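Local coordinates for D-hydantoinase (Ralstonia pickettii, PDB 1NFG), which probably hydrolyses the cyclic amide bond of D-hydantoin derivatives stereospecifically, as a zinc-dependent member of the hydantoinase/dihydropyrimidinase family, at residues 55-60 against 258-263; 296-301 against 305-310; 342-347 against 363-368. One frame throughout, in Å; residues are numbered along the deposited sequence.

The three contacts lie in the TIM-barrel part of the subunit and run outward from its zinc site. Interaction 1 is at the centre and carries H57 and H59, two ligands of a zinc ion. Interaction 2 lies about 13 Å from it, centre to centre, where the chain leaves helix 292-303 and turns back toward strand 310-311. A259 O and E308 N, 2.9 Å apart, probably join the two by a hydrogen bond. Interaction 3 pairs two later helices, with its centre about 10 Å from that of interaction 1 and 12 Å from that of interaction 2. T309 OG1 and L364 O, 2.7 Å apart, probably bond interactions 2 and 3.

Interaction 1: 55-60 against 258-263; sequences DVHTHV and LAETCT. With ZN (zinc ion), chain E.
OE2 of E260 accepts two N-H groups, from ND1 of H57 and from the backbone N of H237. The bond from H57 ND1 is 3.0 Å long and nearly straight, with an N-H...O angle of 166°. It reaches OE2 on the syn side of the carboxylate. The oxygen lies close to the imidazole plane, at the ring edge. Ring and carboxylate are turned 28° against each other. The other oxygen, OE1, is hydrogen-bonded to Y234 OH and sits 4.0 Å from V56 CG2. C262 SG approaches the H57 ring obliquely, 4.9 Å from its centroid. Within 55-60, D55 OD1 takes the backbone N-H of H57 at 3.0 Å, forming an Asx turn. With chi1 at -168°, the ring swings away from the backbone N of H57 and lies beside its carbonyl carbon, facing E260. H57 NE2 then binds zinc at 2.4 Å, and H59 NE2 binds the same ion at 2.3 Å. D313 is a further ligand. The pair H57-H59 is the His-X-His metal motif of the amidohydrolase superfamily, at the end of strand 48-58. With ND1 donating to E260, NE2 is left to give its lone pair to the metal. E260 is thus a second-shell residue that fixes the rotation of a zinc ligand.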
ATOM      1  N   ASP A  55      30.284 -13.941  -4.457  1.00 19.82           N
ATOM      2  CA  ASP A  55      29.286 -13.689  -5.491  1.00 19.54           C
ATOM      3  C   ASP A  55      28.385 -14.902  -5.732  1.00 20.24           C
ATOM      4  O   ASP A  55      28.763 -15.831  -6.443  1.00 22.34           O
ATOM      5  CB  ASP A  55      29.992 -13.301  -6.787  1.00 17.72           C
ATOM      6  CG  ASP A  55      29.056 -12.700  -7.791  1.00 18.15           C
ATOM      7  OD1 ASP A  55      27.835 -12.960  -7.688  1.00 18.36           O
ATOM      8  OD2 ASP A  55      29.541 -11.979  -8.686  1.00 17.00           O
ATOM      9  N   VAL A  56      27.189 -14.885  -5.154  1.00 19.52           N
ATOM     10  CA  VAL A  56      26.267 -16.004  -5.296  1.00 18.54           C
ATOM     11  C   VAL A  56      25.419 -16.004  -6.567  1.00 19.30           C
ATOM     12  O   VAL A  56      24.424 -16.723  -6.648  1.00 18.58           O
ATOM     13  CB  VAL A  56      25.326 -16.102  -4.066  1.00 18.57           C
ATOM     14  CG1 VAL A  56      26.160 -16.173  -2.794  1.00 17.30           C
ATOM     15  CG2 VAL A  56      24.364 -14.914  -4.025  1.00 13.65           C
ATOM     16  N   HIS A  57      25.803 -15.217  -7.565  1.00 19.92           N
ATOM     17  CA  HIS A  57      25.032 -15.194  -8.804  1.00 21.72           C
ATOM     18  C   HIS A  57      25.924 -15.034 -10.028  1.00 22.78           C
ATOM     19  O   HIS A  57      26.072 -13.929 -10.556  1.00 23.93           O
ATOM     20  CB  HIS A  57      23.996 -14.066  -8.763  1.00 22.43           C
ATOM     21  CG  HIS A  57      22.977 -14.130  -9.863  1.00 24.41           C
ATOM     22  ND1 HIS A  57      21.703 -13.617  -9.725  1.00 24.89           N
ATOM     23  CD2 HIS A  57      23.038 -14.646 -11.113  1.00 25.50           C
ATOM     24  CE1 HIS A  57      21.026 -13.819 -10.841  1.00 25.49           C
ATOM     25  NE2 HIS A  57      21.812 -14.442 -11.699  1.00 26.40           N
ATOM     26  N   THR A  58      26.509 -16.144 -10.478  1.00 21.97           N
ATOM     27  CA  THR A  58      27.379 -16.130 -11.648  1.00 23.11           C
ATOM     28  C   THR A  58      27.026 -17.198 -12.674  1.00 24.48           C
ATOM     29  O   THR A  58      26.438 -18.235 -12.352  1.00 23.93           O
ATOM     30  CB  THR A  58      28.866 -16.347 -11.273  1.00 22.66           C
ATOM     31  OG1 THR A  58      29.009 -17.591 -10.571  1.00 24.48           O
ATOM     32  CG2 THR A  58      29.371 -15.218 -10.409  1.00 22.70           C
ATOM     33  N   HIS A  59      27.397 -16.916 -13.917  1.00 26.97           N
ATOM     34  CA  HIS A  59      27.200 -17.823 -15.041  1.00 28.78           C
ATOM     35  C   HIS A  59      28.560 -17.806 -15.723  1.00 30.47           C
ATOM     36  O   HIS A  59      28.709 -17.386 -16.872  1.00 30.73           O
ATOM     37  CB  HIS A  59      26.114 -17.292 -15.972  1.00 29.49           C
ATOM     38  CG  HIS A  59      24.778 -17.142 -15.310  1.00 29.65           C
ATOM     39  ND1 HIS A  59      24.107 -18.203 -14.741  1.00 28.76           N
ATOM     40  CD2 HIS A  59      23.993 -16.055 -15.121  1.00 29.56           C
ATOM     41  CE1 HIS A  59      22.966 -17.777 -14.230  1.00 29.47           C
ATOM     42  NE2 HIS A  59      22.873 -16.477 -14.446  1.00 31.28           N
ATOM     43  N   VAL A  60      29.551 -18.245 -14.956  1.00 32.34           N
ATOM     44  CA  VAL A  60      30.946 -18.299 -15.359  1.00 34.79           C
ATOM     45  C   VAL A  60      31.227 -18.939 -16.727  1.00 36.05           C
ATOM     46  O   VAL A  60      31.999 -18.397 -17.520  1.00 34.05           O
ATOM     47  CB  VAL A  60      31.748 -19.014 -14.257  1.00 35.12           C
ATOM     48  CG1 VAL A  60      33.145 -19.255 -14.704  1.00 38.14           C
ATOM     49  CG2 VAL A  60      31.751 -18.160 -13.002  1.00 35.99           C
ATOM     50  N   LEU A 258      13.095 -13.658   0.345  1.00 17.55           N
ATOM     51  CA  LEU A 258      14.420 -13.059   0.348  1.00 16.08           C
ATOM     52  C   LEU A 258      14.610 -12.520  -1.045  1.00 15.24           C
ATOM     53  O   LEU A 258      13.968 -12.993  -1.974  1.00 16.98           O
ATOM     54  CB  LEU A 258      15.500 -14.104   0.625  1.00 15.13           C
ATOM     55  CG  LEU A 258      15.229 -15.093   1.756  1.00 17.51           C
ATOM     56  CD1 LEU A 258      16.409 -16.023   1.897  1.00 17.08           C
ATOM     57  CD2 LEU A 258      14.979 -14.340   3.057  1.00 20.06           C
ATOM     58  N   ALA A 259      15.487 -11.535  -1.192  1.00 13.42           N
ATOM     59  CA  ALA A 259      15.747 -10.967  -2.496  1.00 15.02           C
ATOM     60  C   ALA A 259      17.149 -10.378  -2.549  1.00 16.44           C
ATOM     61  O   ALA A 259      17.810 -10.223  -1.522  1.00 16.18           O
ATOM     62  CB  ALA A 259      14.710  -9.904  -2.817  1.00 14.82           C
ATOM     63  N   GLU A 260      17.593 -10.048  -3.756  1.00 17.74           N
ATOM     64  CA  GLU A 260      18.916  -9.480  -3.979  1.00 18.83           C
ATOM     65  C   GLU A 260      18.841  -8.515  -5.157  1.00 18.78           C
ATOM     66  O   GLU A 260      17.787  -8.363  -5.774  1.00 18.72           O
ATOM     67  CB  GLU A 260      19.909 -10.594  -4.328  1.00 19.73           C
ATOM     68  CG  GLU A 260      19.441 -11.478  -5.499  1.00 22.35           C
ATOM     69  CD  GLU A 260      20.587 -12.047  -6.333  1.00 24.48           C
ATOM     70  OE1 GLU A 260      21.512 -12.650  -5.748  1.00 25.84           O
ATOM     71  OE2 GLU A 260      20.561 -11.898  -7.578  1.00 22.30           O
ATOM     72  N   THR A 261      19.955  -7.848  -5.449  1.00 18.70           N
ATOM     73  CA  THR A 261      20.040  -6.962  -6.612  1.00 19.37           C
ATOM     74  C   THR A 261      21.409  -7.224  -7.207  1.00 19.52           C
ATOM     75  O   THR A 261      22.196  -8.005  -6.651  1.00 18.53           O
ATOM     76  CB  THR A 261      19.980  -5.467  -6.287  1.00 17.50           C
ATOM     77  OG1 THR A 261      19.113  -5.253  -5.177  1.00 26.50           O
ATOM     78  CG2 THR A 261      19.428  -4.704  -7.483  1.00 11.82           C
ATOM     79  N   CYS A 262      21.699  -6.567  -8.322  1.00 16.99           N
ATOM     80  CA  CYS A 262      22.970  -6.771  -8.965  1.00 18.31           C
ATOM     81  C   CYS A 262      23.574  -5.436  -9.342  1.00 19.70           C
ATOM     82  O   CYS A 262      22.884  -4.523  -9.783  1.00 20.72           O
ATOM     83  CB  CYS A 262      22.791  -7.682 -10.191  1.00 17.54           C
ATOM     84  SG  CYS A 262      22.011  -9.302  -9.798  1.00 15.93           S
ATOM     85  N   THR A 263      24.880  -5.344  -9.149  1.00 20.46           N
ATOM     86  CA  THR A 263      25.645  -4.147  -9.420  1.00 20.55           C
ATOM     87  C   THR A 263      25.079  -3.220 -10.487  1.00 23.12           C
ATOM     88  O   THR A 263      24.800  -2.052 -10.208  1.00 24.57           O
ATOM     89  CB  THR A 263      27.070  -4.524  -9.816  1.00 19.95           C
ATOM     90  OG1 THR A 263      27.539  -5.566  -8.947  1.00 19.79           O
ATOM     91  CG2 THR A 263      27.990  -3.313  -9.719  1.00 16.29           C
TER
HETATM   92 ZN    ZN E 501      21.153 -14.999 -13.918  1.00 21.03          ZN

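Interaction 2: 296-301 against 305-310; sequences DVLWNA and GVFETV
F307 reaches from the loop after helix 292-303 back to the helix. Its CB points toward the helix. CG is anti to the carbonyl carbon and beside the backbone N (chi1 -64°), and the ring extends from there to the side chains of A301 and L298. F307 CD1 lies on the side of strand 257-262, 3.6 Å from A259 C. At the far end of the ring, F307 CE2 lies 3.8 Å from A301 CB, which comes in obliquely. L298 CD2 meets the ring at its edge, near the plane, and is 3.6 Å from F307 CE2. CZ, at the tip, is equally close to that methyl. T261 and L244 also pack on F307, so strand 257-262 and helix 241-253 share in holding it. V306 covers the helix end beside it. Its CB is 4.0 Å from A301 CB, and its CG2 is 3.4 Å from A301 O.

The backbone joins the segments through one bond, from V306 N to A301 O, 2.9 Å long with an N-H...O angle of 166°. G305 is the first residue to leave the helical conformation. Its positive phi (74°) gives the reversal of a Schellman motif, which closes the C-terminal end of helix 292-303. The side chains that meet across the turn are all apolar. The bond to A301 O satisfies a carbonyl at the helix end, while F307, L298 and A301 form a small hydrophobic cluster. The Schellman turn and the apolar contact are consistent with a fixed path from the helix end toward strand 310-311.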
ATOM      1  N   ASP A 296      17.857   4.882  -6.729  1.00 23.77           N
ATOM      2  CA  ASP A 296      17.663   5.417  -5.387  1.00 24.00           C
ATOM      3  C   ASP A 296      16.860   4.437  -4.558  1.00 22.95           C
ATOM      4  O   ASP A 296      17.192   4.162  -3.406  1.00 23.75           O
ATOM      5  CB  ASP A 296      16.937   6.760  -5.429  1.00 26.42           C
ATOM      6  CG  ASP A 296      17.621   7.765  -6.326  1.00 29.75           C
ATOM      7  OD1 ASP A 296      18.872   7.754  -6.406  1.00 30.36           O
ATOM      8  OD2 ASP A 296      16.900   8.579  -6.942  1.00 32.68           O
ATOM      9  N   VAL A 297      15.796   3.910  -5.148  1.00 20.39           N
ATOM     10  CA  VAL A 297      14.958   2.955  -4.451  1.00 18.24           C
ATOM     11  C   VAL A 297      15.790   1.788  -3.938  1.00 17.45           C
ATOM     12  O   VAL A 297      15.702   1.424  -2.765  1.00 16.57           O
ATOM     13  CB  VAL A 297      13.846   2.417  -5.382  1.00 17.70           C
ATOM     14  CG1 VAL A 297      13.221   1.162  -4.794  1.00 15.11           C
ATOM     15  CG2 VAL A 297      12.784   3.482  -5.571  1.00 16.65           C
ATOM     16  N   LEU A 298      16.601   1.214  -4.824  1.00 17.23           N
ATOM     17  CA  LEU A 298      17.443   0.071  -4.483  1.00 17.15           C
ATOM     18  C   LEU A 298      18.499   0.412  -3.427  1.00 16.79           C
ATOM     19  O   LEU A 298      18.661  -0.322  -2.440  1.00 16.27           O
ATOM     20  CB  LEU A 298      18.107  -0.487  -5.750  1.00 17.25           C
ATOM     21  CG  LEU A 298      17.148  -1.110  -6.777  1.00 17.21           C
ATOM     22  CD1 LEU A 298      17.898  -1.415  -8.062  1.00 14.54           C
ATOM     23  CD2 LEU A 298      16.504  -2.372  -6.200  1.00 14.78           C
ATOM     24  N   TRP A 299      19.220   1.512  -3.628  1.00 15.19           N
ATOM     25  CA  TRP A 299      20.220   1.915  -2.649  1.00 15.97           C
ATOM     26  C   TRP A 299      19.563   2.137  -1.285  1.00 16.39           C
ATOM     27  O   TRP A 299      20.125   1.742  -0.267  1.00 17.17           O
ATOM     28  CB  TRP A 299      20.939   3.191  -3.086  1.00 16.42           C
ATOM     29  CG  TRP A 299      22.068   2.979  -4.081  1.00 18.92           C
ATOM     30  CD1 TRP A 299      22.128   3.448  -5.364  1.00 18.43           C
ATOM     31  CD2 TRP A 299      23.319   2.309  -3.843  1.00 18.46           C
ATOM     32  NE1 TRP A 299      23.337   3.121  -5.935  1.00 19.70           N
ATOM     33  CE2 TRP A 299      24.087   2.423  -5.023  1.00 18.83           C
ATOM     34  CE3 TRP A 299      23.866   1.630  -2.745  1.00 18.91           C
ATOM     35  CZ2 TRP A 299      25.374   1.884  -5.137  1.00 17.57           C
ATOM     36  CZ3 TRP A 299      25.150   1.092  -2.862  1.00 17.57           C
ATOM     37  CH2 TRP A 299      25.884   1.224  -4.048  1.00 16.85           C
ATOM     38  N   ASN A 300      18.378   2.755  -1.254  1.00 15.76           N
ATOM     39  CA  ASN A 300      17.695   2.979   0.019  1.00 17.51           C
ATOM     40  C   ASN A 300      17.355   1.647   0.641  1.00 18.49           C
ATOM     41  O   ASN A 300      17.507   1.460   1.846  1.00 19.85           O
ATOM     42  CB  ASN A 300      16.404   3.794  -0.147  1.00 19.84           C
ATOM     43  CG  ASN A 300      16.669   5.270  -0.437  1.00 24.83           C
ATOM     44  OD1 ASN A 300      17.670   5.838   0.016  1.00 26.35           O
ATOM     45  ND2 ASN A 300      15.760   5.903  -1.182  1.00 24.10           N
ATOM     46  N   ALA A 301      16.897   0.714  -0.188  1.00 19.49           N
ATOM     47  CA  ALA A 301      16.540  -0.609   0.296  1.00 19.35           C
ATOM     48  C   ALA A 301      17.780  -1.276   0.879  1.00 20.02           C
ATOM     49  O   ALA A 301      17.702  -1.954   1.903  1.00 20.77           O
ATOM     50  CB  ALA A 301      15.970  -1.441  -0.831  1.00 19.89           C
ATOM     51  N   GLY A 305      18.699  -2.486   4.824  1.00 16.96           N
ATOM     52  CA  GLY A 305      18.907  -3.910   5.034  1.00 18.66           C
ATOM     53  C   GLY A 305      17.884  -4.863   4.438  1.00 19.02           C
ATOM     54  O   GLY A 305      17.703  -5.979   4.927  1.00 19.33           O
ATOM     55  N   VAL A 306      17.221  -4.433   3.376  1.00 18.72           N
ATOM     56  CA  VAL A 306      16.214  -5.255   2.730  1.00 19.20           C
ATOM     57  C   VAL A 306      16.797  -6.464   1.992  1.00 19.50           C
ATOM     58  O   VAL A 306      16.360  -7.593   2.207  1.00 19.91           O
ATOM     59  CB  VAL A 306      15.389  -4.407   1.740  1.00 19.42           C
ATOM     60  CG1 VAL A 306      14.399  -5.276   0.992  1.00 18.05           C
ATOM     61  CG2 VAL A 306      14.671  -3.307   2.494  1.00 19.30           C
ATOM     62  N   PHE A 307      17.785  -6.219   1.132  1.00 18.95           N
ATOM     63  CA  PHE A 307      18.412  -7.271   0.331  1.00 18.90           C
ATOM     64  C   PHE A 307      19.458  -8.122   1.041  1.00 20.31           C
ATOM     65  O   PHE A 307      20.130  -7.668   1.963  1.00 21.30           O
ATOM     66  CB  PHE A 307      19.041  -6.660  -0.918  1.00 17.30           C
ATOM     67  CG  PHE A 307      18.044  -6.040  -1.858  1.00 17.81           C
ATOM     68  CD1 PHE A 307      16.959  -6.781  -2.330  1.00 16.04           C
ATOM     69  CD2 PHE A 307      18.200  -4.726  -2.294  1.00 16.02           C
ATOM     70  CE1 PHE A 307      16.051  -6.221  -3.224  1.00 17.58           C
ATOM     71  CE2 PHE A 307      17.295  -4.157  -3.190  1.00 16.18           C
ATOM     72  CZ  PHE A 307      16.221  -4.904  -3.658  1.00 16.06           C
ATOM     73  N   GLU A 308      19.602  -9.362   0.585  1.00 20.05           N
ATOM     74  CA  GLU A 308      20.563 -10.283   1.169  1.00 18.26           C
ATOM     75  C   GLU A 308      21.965 -10.063   0.612  1.00 17.60           C
ATOM     76  O   GLU A 308      22.950 -10.467   1.230  1.00 16.32           O
ATOM     77  CB  GLU A 308      20.145 -11.720   0.894  1.00 18.31           C
ATOM     78  CG  GLU A 308      18.775 -12.054   1.393  1.00 20.83           C
ATOM     79  CD  GLU A 308      18.642 -11.808   2.867  1.00 23.07           C
ATOM     80  OE1 GLU A 308      19.536 -12.248   3.615  1.00 23.56           O
ATOM     81  OE2 GLU A 308      17.644 -11.182   3.284  1.00 25.96           O
ATOM     82  N   THR A 309      22.062  -9.415  -0.544  1.00 15.72           N
ATOM     83  CA  THR A 309      23.368  -9.198  -1.149  1.00 16.07           C
ATOM     84  C   THR A 309      23.251  -8.434  -2.451  1.00 16.37           C
ATOM     85  O   THR A 309      22.158  -8.148  -2.915  1.00 17.83           O
ATOM     86  CB  THR A 309      24.046 -10.559  -1.483  1.00 15.84           C
ATOM     87  OG1 THR A 309      25.349 -10.337  -2.033  1.00 16.26           O
ATOM     88  CG2 THR A 309      23.222 -11.319  -2.514  1.00 14.13           C
ATOM     89  N   VAL A 310      24.400  -8.100  -3.028  1.00 17.89           N
ATOM     90  CA  VAL A 310      24.458  -7.438  -4.324  1.00 18.63           C
ATOM     91  C   VAL A 310      25.371  -8.360  -5.129  1.00 20.60           C
ATOM     92  O   VAL A 310      26.594  -8.301  -4.983  1.00 21.63           O
ATOM     93  CB  VAL A 310      25.113  -6.039  -4.261  1.00 17.73           C
ATOM     94  CG1 VAL A 310      25.250  -5.476  -5.674  1.00 14.19           C
ATOM     95  CG2 VAL A 310      24.285  -5.103  -3.393  1.00 16.64           C
TER

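Interaction 3: 342-347 against 363-368; sequences ERLMMV and ELVATR
Helix 343-347 of segment 342-347 and helix 363-368 run with their N-to-C directions 131° apart and their axes 10.8 Å apart at closest approach. The nearest CA atoms are those of L344 and V365, at 6.7 Å. A wider pi-type turn lies at 363-367 in the second helix.

V365 carries its side of the contact and points toward the other helix. Its two methyl groups face L344 and V347. L344 comes in across V365 with the end of its side chain, CD1 being 3.7 Å from V365 CG1. V347 runs alongside in the opposite sense, and its CG1 is 4.0 Å from V365 CG2. R343 supplies the polar part. CG is anti to the backbone N, and the chain stays extended until it bends at chi3 (59°). This brings the guanidinium beside the carbonyl of V365. R343 NH1 donates a weak hydrogen bond to V365 O, 3.3 Å long and bent to 133°; the oxygen lies oblique to the guanidinium. CD2 of L344 lies over one face of that group, near its rim.

The same guanidinium has other partners. NH1 also donates to V310 O, and NH2 to T85 OG1, so several oxygens probably share in offsetting the buried charge. NE makes a long, weak ion pair with D55. R343 therefore lies between helix 358-372, strands 48-58 and 85-93, and strand 310-311. W393 of strand 390-400 packs on L344, while F361, earlier in helix 358-372, packs on V347.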
ATOM      1  N   GLU A 342      34.316  -6.394 -11.352  1.00 23.38           N
ATOM      2  CA  GLU A 342      34.009  -5.045 -10.904  1.00 23.03           C
ATOM      3  C   GLU A 342      33.065  -4.946  -9.709  1.00 23.29           C
ATOM      4  O   GLU A 342      33.026  -3.911  -9.040  1.00 23.21           O
ATOM      5  CB  GLU A 342      33.420  -4.234 -12.062  1.00 22.44           C
ATOM      6  CG  GLU A 342      34.309  -4.168 -13.293  1.00 22.11           C
ATOM      7  CD  GLU A 342      34.024  -5.271 -14.304  1.00 21.94           C
ATOM      8  OE1 GLU A 342      33.754  -6.422 -13.896  1.00 20.59           O
ATOM      9  OE2 GLU A 342      34.089  -4.983 -15.518  1.00 22.00           O
ATOM     10  N   ARG A 343      32.331  -6.020  -9.426  1.00 22.78           N
ATOM     11  CA  ARG A 343      31.354  -6.007  -8.339  1.00 23.05           C
ATOM     12  C   ARG A 343      31.743  -5.242  -7.075  1.00 23.60           C
ATOM     13  O   ARG A 343      31.108  -4.244  -6.744  1.00 24.06           O
ATOM     14  CB  ARG A 343      30.929  -7.432  -7.953  1.00 21.59           C
ATOM     15  CG  ARG A 343      29.748  -7.443  -6.968  1.00 21.12           C
ATOM     16  CD  ARG A 343      29.293  -8.843  -6.568  1.00 17.90           C
ATOM     17  NE  ARG A 343      30.359  -9.614  -5.936  1.00 19.83           N
ATOM     18  CZ  ARG A 343      30.267 -10.176  -4.737  1.00 21.07           C
ATOM     19  NH1 ARG A 343      29.150 -10.053  -4.031  1.00 22.48           N
ATOM     20  NH2 ARG A 343      31.290 -10.861  -4.240  1.00 20.58           N
ATOM     21  N   LEU A 344      32.776  -5.694  -6.370  1.00 24.01           N
ATOM     22  CA  LEU A 344      33.180  -5.025  -5.135  1.00 23.22           C
ATOM     23  C   LEU A 344      33.493  -3.543  -5.292  1.00 24.14           C
ATOM     24  O   LEU A 344      32.951  -2.717  -4.559  1.00 25.98           O
ATOM     25  CB  LEU A 344      34.382  -5.727  -4.490  1.00 20.56           C
ATOM     26  CG  LEU A 344      34.229  -7.138  -3.910  1.00 17.96           C
ATOM     27  CD1 LEU A 344      34.966  -7.205  -2.599  1.00 16.86           C
ATOM     28  CD2 LEU A 344      32.782  -7.487  -3.689  1.00 17.80           C
ATOM     29  N   MET A 345      34.362  -3.193  -6.231  1.00 24.01           N
ATOM     30  CA  MET A 345      34.702  -1.788  -6.412  1.00 25.26           C
ATOM     31  C   MET A 345      33.465  -0.934  -6.620  1.00 25.60           C
ATOM     32  O   MET A 345      33.313   0.114  -5.991  1.00 27.19           O
ATOM     33  CB  MET A 345      35.655  -1.601  -7.591  1.00 25.57           C
ATOM     34  CG  MET A 345      37.088  -2.035  -7.306  1.00 26.60           C
ATOM     35  SD  MET A 345      38.182  -1.694  -8.700  1.00 28.22           S
ATOM     36  CE  MET A 345      37.682  -3.008  -9.833  1.00 27.60           C
ATOM     37  N   MET A 346      32.578  -1.388  -7.500  1.00 25.92           N
ATOM     38  CA  MET A 346      31.348  -0.666  -7.797  1.00 24.51           C
ATOM     39  C   MET A 346      30.441  -0.514  -6.574  1.00 24.30           C
ATOM     40  O   MET A 346      29.937   0.572  -6.299  1.00 25.40           O
ATOM     41  CB  MET A 346      30.598  -1.374  -8.925  1.00 24.02           C
ATOM     42  CG  MET A 346      31.299  -1.286 -10.263  1.00 24.23           C
ATOM     43  SD  MET A 346      31.453   0.423 -10.827  1.00 27.47           S
ATOM     44  CE  MET A 346      33.013   0.762 -10.285  1.00 28.96           C
ATOM     45  N   VAL A 347      30.230  -1.595  -5.837  1.00 23.18           N
ATOM     46  CA  VAL A 347      29.391  -1.527  -4.653  1.00 23.04           C
ATOM     47  C   VAL A 347      30.064  -0.637  -3.612  1.00 26.02           C
ATOM     48  O   VAL A 347      29.394   0.129  -2.913  1.00 26.45           O
ATOM     49  CB  VAL A 347      29.152  -2.930  -4.051  1.00 22.04           C
ATOM     50  CG1 VAL A 347      28.483  -2.816  -2.686  1.00 18.78           C
ATOM     51  CG2 VAL A 347      28.289  -3.759  -5.000  1.00 19.69           C
ATOM     52  N   GLU A 363      28.818  -6.654   4.761  1.00 22.50           N
ATOM     53  CA  GLU A 363      27.624  -7.468   4.961  1.00 22.43           C
ATOM     54  C   GLU A 363      27.045  -7.921   3.623  1.00 21.70           C
ATOM     55  O   GLU A 363      26.810  -9.105   3.399  1.00 21.80           O
ATOM     56  CB  GLU A 363      26.554  -6.674   5.726  1.00 23.80           C
ATOM     57  CG  GLU A 363      25.163  -7.319   5.685  1.00 25.87           C
ATOM     58  CD  GLU A 363      24.054  -6.417   6.220  1.00 26.64           C
ATOM     59  OE1 GLU A 363      24.155  -5.177   6.091  1.00 28.60           O
ATOM     60  OE2 GLU A 363      23.064  -6.954   6.755  1.00 26.97           O
ATOM     61  N   LEU A 364      26.830  -6.961   2.737  1.00 21.74           N
ATOM     62  CA  LEU A 364      26.242  -7.218   1.429  1.00 23.09           C
ATOM     63  C   LEU A 364      27.146  -7.947   0.458  1.00 24.41           C
ATOM     64  O   LEU A 364      26.722  -8.860  -0.247  1.00 26.47           O
ATOM     65  CB  LEU A 364      25.823  -5.896   0.789  1.00 21.15           C
ATOM     66  CG  LEU A 364      24.760  -5.087   1.519  1.00 18.87           C
ATOM     67  CD1 LEU A 364      24.644  -3.710   0.892  1.00 15.87           C
ATOM     68  CD2 LEU A 364      23.441  -5.839   1.461  1.00 20.02           C
ATOM     69  N   VAL A 365      28.395  -7.519   0.419  1.00 24.52           N
ATOM     70  CA  VAL A 365      29.384  -8.073  -0.488  1.00 23.47           C
ATOM     71  C   VAL A 365      29.907  -9.466  -0.118  1.00 23.80           C
ATOM     72  O   VAL A 365      30.415 -10.190  -0.981  1.00 22.66           O
ATOM     73  CB  VAL A 365      30.544  -7.047  -0.625  1.00 23.22           C
ATOM     74  CG1 VAL A 365      31.878  -7.727  -0.661  1.00 24.17           C
ATOM     75  CG2 VAL A 365      30.327  -6.210  -1.857  1.00 20.93           C
ATOM     76  N   ALA A 366      29.761  -9.865   1.145  1.00 23.69           N
ATOM     77  CA  ALA A 366      30.272 -11.168   1.547  1.00 22.60           C
ATOM     78  C   ALA A 366      29.607 -11.898   2.715  1.00 22.88           C
ATOM     79  O   ALA A 366      29.225 -13.060   2.584  1.00 24.24           O
ATOM     80  CB  ALA A 366      31.760 -11.047   1.818  1.00 23.11           C
ATOM     81  N   THR A 367      29.463 -11.233   3.857  1.00 22.12           N
ATOM     82  CA  THR A 367      28.905 -11.901   5.030  1.00 20.87           C
ATOM     83  C   THR A 367      27.457 -12.360   4.955  1.00 21.02           C
ATOM     84  O   THR A 367      27.144 -13.487   5.346  1.00 21.79           O
ATOM     85  CB  THR A 367      29.074 -11.034   6.294  1.00 20.16           C
ATOM     86  OG1 THR A 367      30.440 -10.620   6.404  1.00 21.56           O
ATOM     87  CG2 THR A 367      28.712 -11.828   7.538  1.00 17.77           C
ATOM     88  N   ARG A 368      26.563 -11.512   4.466  1.00 20.48           N
ATOM     89  CA  ARG A 368      25.162 -11.909   4.400  1.00 20.38           C
ATOM     90  C   ARG A 368      24.913 -13.056   3.406  1.00 19.09           C
ATOM     91  O   ARG A 368      24.172 -13.988   3.718  1.00 18.62           O
ATOM     92  CB  ARG A 368      24.281 -10.696   4.080  1.00 21.87           C
ATOM     93  CG  ARG A 368      22.834 -10.856   4.520  1.00 21.32           C
ATOM     94  CD  ARG A 368      22.069  -9.547   4.428  1.00 21.58           C
ATOM     95  NE  ARG A 368      20.660  -9.728   4.770  1.00 24.09           N
ATOM     96  CZ  ARG A 368      19.756  -8.750   4.802  1.00 24.87           C
ATOM     97  NH1 ARG A 368      20.104  -7.505   4.520  1.00 23.77           N
ATOM     98  NH2 ARG A 368      18.491  -9.022   5.102  1.00 24.87           N
TER